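Local coordinates for transmembrane oligosaccharyl transferase (Archaeoglobus fulgidus, PDB 3WAJ), which is a membrane protein of the STT3/AglB oligosaccharyl transferase family, with a largely helical N-terminal part of the GT-C clan and a C-terminal part containing the AglB core domain, at residues I66-F71 / E536-P541; G77-F82 / N267-S272; A217-A222 / S277-L282. One frame throughout, in Å; residues are numbered along the deposited sequence.

Contact 1: I66-F71 / E536-P541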
loop_
_atom_site.group_PDB
_atom_site.type_symbol
_atom_site.label_atom_id
_atom_site.label_comp_id
_atom_site.label_asym_id
_atom_site.label_seq_id
_atom_site.Cartn_x
_atom_site.Cartn_y
_atom_site.Cartn_z
ATOM N N ILE A 66 13.547 -15.975 1.843
ATOM C CA ILE A 66 13.056 -16.204 0.484
ATOM C C ILE A 66 13.223 -14.938 -0.374
ATOM O O ILE A 66 13.348 -13.822 0.149
ATOM C CB ILE A 66 11.576 -16.604 0.509
ATOM C CG1 ILE A 66 10.728 -15.438 1.034
ATOM C CG2 ILE A 66 11.381 -17.850 1.362
ATOM C CD1 ILE A 66 9.228 -15.644 0.894
ATOM N N TRP A 67 13.209 -15.117 -1.692
ATOM C CA TRP A 67 13.263 -14.003 -2.641
ATOM C C TRP A 67 12.157 -14.193 -3.645
ATOM O O TRP A 67 12.048 -13.469 -4.643
ATOM C CB TRP A 67 14.627 -13.980 -3.353
ATOM C CG TRP A 67 15.711 -13.749 -2.369
ATOM C CD1 TRP A 67 16.454 -14.697 -1.720
ATOM C CD2 TRP A 67 16.133 -12.481 -1.849
ATOM N NE1 TRP A 67 17.332 -14.092 -0.852
ATOM C CE2 TRP A 67 17.157 -12.734 -0.913
ATOM C CE3 TRP A 67 15.751 -11.157 -2.097
ATOM C CZ2 TRP A 67 17.806 -11.705 -0.222
ATOM C CZ3 TRP A 67 16.390 -10.142 -1.421
ATOM C CH2 TRP A 67 17.412 -10.418 -0.492
ATOM N N PHE A 68 11.330 -15.192 -3.363
ATOM C CA PHE A 68 10.138 -15.463 -4.152
ATOM C C PHE A 68 9.072 -16.127 -3.268
ATOM O O PHE A 68 9.394 -16.892 -2.350
ATOM C CB PHE A 68 10.504 -16.331 -5.362
ATOM C CG PHE A 68 9.342 -16.650 -6.254
ATOM C CD1 PHE A 68 8.957 -15.765 -7.252
ATOM C CD2 PHE A 68 8.628 -17.834 -6.089
ATOM C CE1 PHE A 68 7.882 -16.054 -8.090
ATOM C CE2 PHE A 68 7.545 -18.135 -6.917
ATOM C CZ PHE A 68 7.172 -17.241 -7.923
ATOM N N ASP A 69 7.805 -15.811 -3.532
ATOM C CA ASP A 69 6.732 -16.161 -2.610
ATOM C C ASP A 69 5.551 -16.682 -3.396
ATOM O O ASP A 69 4.741 -15.910 -3.891
ATOM C CB ASP A 69 6.335 -14.928 -1.779
ATOM C CG ASP A 69 5.221 -15.217 -0.739
ATOM O OD1 ASP A 69 4.838 -16.390 -0.544
ATOM O OD2 ASP A 69 4.744 -14.261 -0.096
ATOM N N PRO A 70 5.461 -18.011 -3.538
ATOM C CA PRO A 70 4.355 -18.603 -4.294
ATOM C C PRO A 70 3.032 -18.514 -3.548
ATOM O O PRO A 70 1.983 -18.861 -4.102
ATOM C CB PRO A 70 4.782 -20.077 -4.443
ATOM C CG PRO A 70 5.713 -20.314 -3.304
ATOM C CD PRO A 70 6.460 -19.020 -3.135
ATOM N N PHE A 71 3.091 -18.053 -2.303
ATOM C CA PHE A 71 1.910 -17.981 -1.445
ATOM C C PHE A 71 1.059 -16.763 -1.815
ATOM O O PHE A 71 -0.110 -16.662 -1.427
ATOM C CB PHE A 71 2.333 -17.877 0.007
ATOM C CG PHE A 71 1.526 -18.730 0.957
ATOM C CD1 PHE A 71 0.247 -18.348 1.342
ATOM C CD2 PHE A 71 2.082 -19.879 1.523
ATOM C CE1 PHE A 71 -0.475 -19.101 2.227
ATOM C CE2 PHE A 71 1.359 -20.639 2.421
ATOM C CZ PHE A 71 0.070 -20.249 2.771
ATOM N N GLU A 536 4.261 -18.567 -15.907
ATOM C CA GLU A 536 3.356 -19.721 -15.909
ATOM C C GLU A 536 2.992 -20.132 -14.457
ATOM O O GLU A 536 3.766 -19.864 -13.525
ATOM C CB GLU A 536 3.989 -20.877 -16.707
ATOM C CG GLU A 536 3.989 -20.718 -18.255
ATOM C CD GLU A 536 4.967 -21.667 -18.984
ATOM O OE1 GLU A 536 6.100 -21.868 -18.493
ATOM O OE2 GLU A 536 4.607 -22.211 -20.056
ATOM N N PRO A 537 1.810 -20.755 -14.261
ATOM C CA PRO A 537 1.397 -21.157 -12.904
ATOM C C PRO A 537 2.507 -21.915 -12.157
ATOM O O PRO A 537 3.159 -22.761 -12.736
ATOM C CB PRO A 537 0.204 -22.081 -13.165
ATOM C CG PRO A 537 -0.371 -21.591 -14.489
ATOM C CD PRO A 537 0.837 -21.173 -15.295
ATOM N N PHE A 538 2.729 -21.580 -10.892
ATOM C CA PHE A 538 3.796 -22.173 -10.094
ATOM C C PHE A 538 3.441 -23.614 -9.831
ATOM O O PHE A 538 2.272 -23.979 -9.806
ATOM C CB PHE A 538 3.925 -21.417 -8.763
ATOM C CG PHE A 538 5.044 -21.901 -7.865
ATOM C CD1 PHE A 538 6.337 -21.421 -8.010
ATOM C CD2 PHE A 538 4.789 -22.795 -6.834
ATOM C CE1 PHE A 538 7.372 -21.857 -7.157
ATOM C CE2 PHE A 538 5.812 -23.237 -5.975
ATOM C CZ PHE A 538 7.102 -22.762 -6.131
ATOM N N SER A 539 4.451 -24.435 -9.609
ATOM C CA SER A 539 4.229 -25.850 -9.383
ATOM C C SER A 539 4.209 -26.122 -7.876
ATOM O O SER A 539 5.255 -26.379 -7.270
ATOM C CB SER A 539 5.335 -26.655 -10.080
ATOM O OG SER A 539 5.081 -28.030 -9.953
ATOM N N TYR A 540 3.024 -26.051 -7.271
ATOM C CA TYR A 540 2.883 -26.221 -5.821
ATOM C C TYR A 540 3.130 -27.661 -5.387
ATOM O O TYR A 540 2.794 -28.577 -6.123
ATOM C CB TYR A 540 1.499 -25.747 -5.366
ATOM C CG TYR A 540 1.318 -24.267 -5.570
ATOM C CD1 TYR A 540 0.822 -23.768 -6.760
ATOM C CD2 TYR A 540 1.655 -23.362 -4.570
ATOM C CE1 TYR A 540 0.659 -22.388 -6.958
ATOM C CE2 TYR A 540 1.495 -21.991 -4.747
ATOM C CZ TYR A 540 1.000 -21.506 -5.948
ATOM O OH TYR A 540 0.853 -20.136 -6.129
ATOM N N PRO A 541 3.717 -27.853 -4.184
ATOM C CA PRO A 541 4.105 -29.163 -3.632
ATOM C C PRO A 541 2.903 -29.901 -3.088
ATOM O O PRO A 541 3.019 -31.002 -2.546
ATOM C CB PRO A 541 5.026 -28.802 -2.453
ATOM C CG PRO A 541 5.285 -27.329 -2.572
ATOM C CD PRO A 541 4.127 -26.748 -3.295
#
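P70 meets F538 and Y540, two aromatic residues of the loop that precedes strand 546-548. P70 CB sits over the centre of the F538 ring, 3.6 Å from the ring centroid and only 13° off its normal. This is a CH-pi contact. P70 CG leans over the same ring at F538 CE2 and CZ. P70 CB also touches Y540 CE2, at 3.8 Å.

The polar part is one short bond. Y540 OH donates to P70 O at 2.6 Å. The hydroxyl lies in the carbonyl plane, with a C=O...donor angle of 147°. P70 O lies at the edge of the Y540 ring, near its plane, while F538 CD2 lies 3.8 Å above the centre of one face of that ring.

F68 adds the third ring. Its CE2 touches F538 CD1 at 3.7 Å. The two ring planes are tilted by 30°, but the rings are slid apart and hardly overlap. Each ring extends anti to the N of its own residue, and the two side chains run past each other in opposite directions.

Further out, D69 OD1 accepts from F71 N at 3.0 Å, from above the carboxylate plane, in an Asx turn that spans P70. D69 OD2 is held by a salt bridge to R53 and a hydrogen bond to Y50, both of helix 47-60. Y523 of helix 517-524 touches both P70 and F538.

The contact joins the N-terminal STT3 part to the AglB core part. It is mostly apolar, with a single hydrogen bond between the two segments. The bond gives P70 O a partner and probably helps hold the Y540 ring beside the proline, together with F538, Y74 and M564.

Contact 2: G77-F82 / N267-S272. With SO4 (sulfate ion), chain C.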
loop_
_atom_site.group_PDB
_atom_site.type_symbol
_atom_site.label_atom_id
_atom_site.label_comp_id
_atom_site.label_asym_id
_atom_site.label_seq_id
_atom_site.Cartn_x
_atom_site.Cartn_y
_atom_site.Cartn_z
ATOM N N GLY A 77 2.850 -16.678 -8.029
ATOM C CA GLY A 77 3.894 -16.364 -7.070
ATOM C C GLY A 77 4.528 -15.026 -7.411
ATOM O O GLY A 77 4.457 -14.571 -8.557
ATOM N N SER A 78 5.150 -14.393 -6.422
ATOM C CA SER A 78 5.736 -13.071 -6.592
ATOM C C SER A 78 7.180 -13.053 -6.094
ATOM O O SER A 78 7.477 -13.516 -4.973
ATOM C CB SER A 78 4.940 -12.020 -5.789
ATOM O OG SER A 78 3.939 -11.386 -6.557
ATOM N N TYR A 79 8.070 -12.489 -6.906
ATOM C CA TYR A 79 9.391 -12.142 -6.409
ATOM C C TYR A 79 9.212 -11.073 -5.354
ATOM O O TYR A 79 8.327 -10.239 -5.468
ATOM C CB TYR A 79 10.260 -11.590 -7.526
ATOM C CG TYR A 79 10.557 -12.617 -8.583
ATOM C CD1 TYR A 79 11.673 -13.433 -8.486
ATOM C CD2 TYR A 79 9.722 -12.772 -9.673
ATOM C CE1 TYR A 79 11.944 -14.369 -9.445
ATOM C CE2 TYR A 79 9.979 -13.703 -10.631
ATOM C CZ TYR A 79 11.094 -14.498 -10.516
ATOM O OH TYR A 79 11.351 -15.439 -11.485
ATOM N N THR A 80 10.068 -11.087 -4.343
ATOM C CA THR A 80 9.928 -10.182 -3.214
ATOM C C THR A 80 10.909 -9.032 -3.349
ATOM O O THR A 80 12.122 -9.228 -3.199
ATOM C CB THR A 80 10.205 -10.923 -1.879
ATOM O OG1 THR A 80 11.568 -11.360 -1.847
ATOM C CG2 THR A 80 9.342 -12.146 -1.766
ATOM N N HIS A 81 10.413 -7.830 -3.623
ATOM C CA HIS A 81 11.333 -6.692 -3.646
ATOM C C HIS A 81 11.657 -6.149 -2.258
ATOM O O HIS A 81 12.598 -5.365 -2.115
ATOM C CB HIS A 81 10.855 -5.569 -4.560
ATOM C CG HIS A 81 9.679 -4.818 -4.026
ATOM N ND1 HIS A 81 8.384 -5.253 -4.198
ATOM C CD2 HIS A 81 9.600 -3.664 -3.320
ATOM C CE1 HIS A 81 7.556 -4.406 -3.614
ATOM N NE2 HIS A 81 8.267 -3.427 -3.076
ATOM N N PHE A 82 10.904 -6.552 -1.237
ATOM C CA PHE A 82 11.162 -6.045 0.122
ATOM C C PHE A 82 12.559 -6.416 0.571
ATOM O O PHE A 82 12.947 -7.584 0.515
ATOM C CB PHE A 82 10.144 -6.590 1.128
ATOM C CG PHE A 82 8.836 -5.862 1.122
ATOM C CD1 PHE A 82 8.498 -4.999 0.072
ATOM C CD2 PHE A 82 7.944 -6.015 2.177
ATOM C CE1 PHE A 82 7.265 -4.320 0.065
ATOM C CE2 PHE A 82 6.713 -5.337 2.186
ATOM C CZ PHE A 82 6.374 -4.488 1.128
ATOM N N ASN A 267 19.550 -12.382 -6.666
ATOM C CA ASN A 267 18.302 -12.951 -6.178
ATOM C C ASN A 267 17.159 -12.708 -7.143
ATOM O O ASN A 267 16.024 -13.139 -6.916
ATOM C CB ASN A 267 17.982 -12.388 -4.795
ATOM C CG ASN A 267 18.837 -13.009 -3.721
ATOM O OD1 ASN A 267 18.976 -14.229 -3.671
ATOM N ND2 ASN A 267 19.435 -12.181 -2.875
ATOM N N TYR A 268 17.480 -12.032 -8.242
ATOM C CA TYR A 268 16.503 -11.767 -9.286
ATOM C C TYR A 268 17.086 -12.097 -10.658
ATOM O O TYR A 268 18.166 -11.632 -10.993
ATOM C CB TYR A 268 16.075 -10.304 -9.241
ATOM C CG TYR A 268 14.893 -10.006 -10.109
ATOM C CD1 TYR A 268 15.048 -9.376 -11.330
ATOM C CD2 TYR A 268 13.612 -10.366 -9.708
ATOM C CE1 TYR A 268 13.957 -9.097 -12.136
ATOM C CE2 TYR A 268 12.519 -10.100 -10.495
ATOM C CZ TYR A 268 12.696 -9.463 -11.715
ATOM O OH TYR A 268 11.604 -9.184 -12.507
ATOM N N PRO A 269 16.353 -12.890 -11.459
ATOM C CA PRO A 269 16.808 -13.386 -12.767
ATOM C C PRO A 269 16.726 -12.323 -13.854
ATOM O O PRO A 269 15.876 -12.429 -14.750
ATOM C CB PRO A 269 15.808 -14.503 -13.072
ATOM C CG PRO A 269 14.537 -14.039 -12.407
ATOM C CD PRO A 269 14.980 -13.335 -11.143
ATOM N N GLY A 270 17.599 -11.321 -13.781
ATOM C CA GLY A 270 17.568 -10.213 -14.720
ATOM C C GLY A 270 18.084 -8.921 -14.113
ATOM O O GLY A 270 18.629 -8.917 -13.010
ATOM N N PHE A 271 17.920 -7.825 -14.843
ATOM C CA PHE A 271 18.308 -6.511 -14.356
ATOM C C PHE A 271 17.088 -5.738 -13.904
ATOM O O PHE A 271 16.110 -5.611 -14.646
ATOM C CB PHE A 271 19.053 -5.727 -15.439
ATOM C CG PHE A 271 20.458 -6.187 -15.648
ATOM C CD1 PHE A 271 21.155 -6.798 -14.616
ATOM C CD2 PHE A 271 21.084 -6.022 -16.867
ATOM C CE1 PHE A 271 22.463 -7.234 -14.795
ATOM C CE2 PHE A 271 22.388 -6.458 -17.051
ATOM C CZ PHE A 271 23.077 -7.065 -16.013
ATOM N N SER A 272 17.146 -5.211 -12.685
ATOM C CA SER A 272 16.007 -4.499 -12.128
ATOM C C SER A 272 16.466 -3.293 -11.330
ATOM O O SER A 272 17.554 -3.288 -10.749
ATOM C CB SER A 272 15.202 -5.439 -11.223
ATOM O OG SER A 272 14.071 -4.773 -10.699
HETATM S S SO4 C . 7.840 0.250 -2.408
HETATM O O1 SO4 C . 7.270 -0.881 -1.664
HETATM O O2 SO4 C . 8.168 -0.214 -3.760
HETATM O O3 SO4 C . 6.845 1.323 -2.462
HETATM O O4 SO4 C . 9.059 0.774 -1.781
#
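Y79, on the second strand of a small two-stranded antiparallel sheet, forms a T-shaped pair with Y268 of the loop before helix 278-303. The edge of Y268 points at the face of Y79. The planes are 72° apart and the centroids 5.0 Å apart. Y268 CE2 does the touching, 3.7 Å from Y79 CG and offset toward the rim of the ring. With chi1 at -169° the Y268 ring is carried away from its own N, and its end comes nearer Y79, crossing that side chain at about a right angle.

P269 comes against the far end of Y79. Its CD lies 3.6 Å from Y79 CE1, and its CG is equally near Y79 OH. P269 is the centre of an inverse gamma turn closed by G270 N and Y268 O at 2.9 Å. The hydroxyl of Y79 has its polar partner elsewhere, at P531 O.

Just after the strand, H81 holds a sulfate ion, probably from the crystallisation liquor. H81 NE2 donates to sulfate O1 at 3.1 Å, almost straight at 173°. H162 and R426 also bind this sulfate. F82 lies over one face of the H81 ring and also touches D47, a zinc ligand.

No hydrogen bond joins the two segments. Aromatic and apolar contacts hold the tyrosines and the proline together, and the polar end of Y79 is satisfied outside them.

Contact 3: A217-A222 / S277-L282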
loop_
_atom_site.group_PDB
_atom_site.type_symbol
_atom_site.label_atom_id
_atom_site.label_comp_id
_atom_site.label_asym_id
_atom_site.label_seq_id
_atom_site.Cartn_x
_atom_site.Cartn_y
_atom_site.Cartn_z
ATOM N N ALA A 217 15.819 0.387 -4.983
ATOM C CA ALA A 217 15.979 1.571 -5.827
ATOM C C ALA A 217 16.967 2.558 -5.221
ATOM O O ALA A 217 17.249 3.607 -5.812
ATOM C CB ALA A 217 14.635 2.243 -6.046
ATOM N N GLY A 218 17.491 2.210 -4.045
ATOM C CA GLY A 218 18.363 3.089 -3.281
ATOM C C GLY A 218 19.726 3.315 -3.887
ATOM O O GLY A 218 20.493 4.150 -3.395
ATOM N N PHE A 219 20.034 2.587 -4.959
ATOM C CA PHE A 219 21.261 2.843 -5.719
ATOM C C PHE A 219 21.277 4.299 -6.195
ATOM O O PHE A 219 22.324 4.843 -6.507
ATOM C CB PHE A 219 21.348 1.899 -6.924
ATOM C CG PHE A 219 20.250 2.119 -7.930
ATOM C CD1 PHE A 219 20.394 3.072 -8.939
ATOM C CD2 PHE A 219 19.062 1.413 -7.842
ATOM C CE1 PHE A 219 19.373 3.313 -9.846
ATOM C CE2 PHE A 219 18.039 1.635 -8.750
ATOM C CZ PHE A 219 18.197 2.590 -9.756
ATOM N N ILE A 220 20.096 4.910 -6.258
ATOM C CA ILE A 220 19.932 6.296 -6.687
ATOM C C ILE A 220 20.779 7.288 -5.879
ATOM O O ILE A 220 21.099 8.363 -6.370
ATOM C CB ILE A 220 18.427 6.710 -6.644
ATOM C CG1 ILE A 220 18.141 7.837 -7.632
ATOM C CG2 ILE A 220 18.017 7.141 -5.237
ATOM C CD1 ILE A 220 18.582 7.545 -9.024
ATOM N N ILE A 221 21.150 6.934 -4.649
ATOM C CA ILE A 221 22.032 7.793 -3.858
ATOM C C ILE A 221 23.413 7.890 -4.525
ATOM O O ILE A 221 24.147 8.860 -4.327
ATOM C CB ILE A 221 22.163 7.285 -2.396
ATOM C CG1 ILE A 221 22.930 8.283 -1.531
ATOM C CG2 ILE A 221 22.887 5.962 -2.346
ATOM C CD1 ILE A 221 22.240 9.606 -1.386
ATOM N N ALA A 222 23.765 6.892 -5.334
ATOM C CA ALA A 222 25.072 6.904 -6.002
ATOM C C ALA A 222 25.243 8.042 -7.038
ATOM O O ALA A 222 26.228 8.781 -6.965
ATOM C CB ALA A 222 25.435 5.523 -6.588
ATOM N N SER A 277 19.008 -7.339 -7.764
ATOM C CA SER A 277 19.590 -7.791 -9.018
ATOM C C SER A 277 21.029 -7.310 -9.132
ATOM O O SER A 277 21.491 -6.520 -8.304
ATOM C CB SER A 277 18.756 -7.290 -10.203
ATOM O OG SER A 277 18.926 -5.909 -10.427
ATOM N N PRO A 278 21.768 -7.807 -10.138
ATOM C CA PRO A 278 23.138 -7.282 -10.161
ATOM C C PRO A 278 23.247 -5.883 -10.781
ATOM O O PRO A 278 24.341 -5.313 -10.784
ATOM C CB PRO A 278 23.917 -8.334 -10.965
ATOM C CG PRO A 278 22.889 -9.013 -11.811
ATOM C CD PRO A 278 21.578 -8.954 -11.054
ATOM N N PHE A 279 22.139 -5.334 -11.273
ATOM C CA PHE A 279 22.124 -3.948 -11.738
ATOM C C PHE A 279 22.648 -2.993 -10.658
ATOM O O PHE A 279 23.506 -2.139 -10.914
ATOM C CB PHE A 279 20.711 -3.513 -12.140
ATOM C CG PHE A 279 20.627 -2.059 -12.521
ATOM C CD1 PHE A 279 19.993 -1.147 -11.695
ATOM C CD2 PHE A 279 21.221 -1.597 -13.698
ATOM C CE1 PHE A 279 19.925 0.207 -12.037
ATOM C CE2 PHE A 279 21.161 -0.247 -14.044
ATOM C CZ PHE A 279 20.518 0.655 -13.214
ATOM N N GLN A 280 22.119 -3.143 -9.450
ATOM C CA GLN A 280 22.491 -2.267 -8.350
ATOM C C GLN A 280 23.987 -2.389 -8.027
ATOM O O GLN A 280 24.654 -1.374 -7.792
ATOM C CB GLN A 280 21.588 -2.505 -7.122
ATOM C CG GLN A 280 20.125 -2.076 -7.316
ATOM C CD GLN A 280 19.192 -3.202 -7.799
ATOM O OE1 GLN A 280 19.608 -4.146 -8.490
ATOM N NE2 GLN A 280 17.912 -3.089 -7.438
ATOM N N LEU A 281 24.502 -3.626 -8.052
ATOM C CA LEU A 281 25.932 -3.919 -7.887
ATOM C C LEU A 281 26.783 -3.201 -8.943
ATOM O O LEU A 281 27.837 -2.642 -8.635
ATOM C CB LEU A 281 26.176 -5.432 -7.975
ATOM C CG LEU A 281 27.618 -5.953 -7.841
ATOM C CD1 LEU A 281 28.206 -5.646 -6.463
ATOM C CD2 LEU A 281 27.721 -7.453 -8.121
ATOM N N LEU A 282 26.320 -3.229 -10.190
ATOM C CA LEU A 282 26.985 -2.519 -11.272
ATOM C C LEU A 282 27.023 -1.032 -10.958
ATOM O O LEU A 282 28.049 -0.378 -11.160
ATOM C CB LEU A 282 26.261 -2.757 -12.596
ATOM C CG LEU A 282 26.841 -3.785 -13.569
ATOM C CD1 LEU A 282 27.466 -4.971 -12.851
ATOM C CD2 LEU A 282 25.749 -4.255 -14.523
#
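Q280 NE2 is gripped by two backbone carbonyls, F275 O and G216 O. The second of these lies just before A217, so the amide ties helix 278-303 to the turn that leads into helix 221-234. The other end of the amide faces its own helix start. Q280 OE1 accepts a weak bond from S277 N, 3.3 Å long. S277 stands at the N-cap, where its OG takes a weak bond from F279 N at 3.4 Å, and S277 and Q280 form a capping box. The Q280 chain is bent at chi2 (93°), which turns its amide back toward the helix start.

The apolar half of Q280 serves F219. Q280 CG touches F219 CD2 at 3.7 Å, and the amide plane stands nearly perpendicular to the phenyl ring.

F219 also receives an edge-to-face contact from F279. The rings are almost at right angles (85°), with centroids 5.2 Å apart. F279 CE1 approaches F219 CZ at 3.7 Å, over one face of the ring and toward its rim. On the opposite face lies A217 O, 3.5 Å above the plane. A chi1 of 64° sets the F219 ring between that carbonyl and F279.

In the fold, F219 belongs to a short 3-10 segment that runs into helix 221-234. T273, in the loop before helix 278-303, touches both phenylalanines, and V283, further along that helix, also touches F219. Helix 243-261 lies beside both segments: Y261 OH hydrogen-bonds S277 O and touches Q280, while F254 touches A222.

The six segments follow in the order 66-71, 77-82, 217-222, 267-272, 277-282 and 536-541. Contacts 1 and 2 have centres 12 Å apart and share the two-stranded sheet of strands 68-69 and 78-79, where D69 N to S78 O, 2.7 Å, is a probable hydrogen bond. Contacts 2 and 3 lie 14 Å apart between centres. Their segments alternate along the chain, and S272 N to S277 OG, 3.0 Å, is another probable hydrogen bond. Contacts 1 and 3 do not touch; their nearest atoms are about 7 Å apart. The row runs from helices 221-234 and 278-303, through the small sheet, to the AglB core loop, joining distant parts of the sequence.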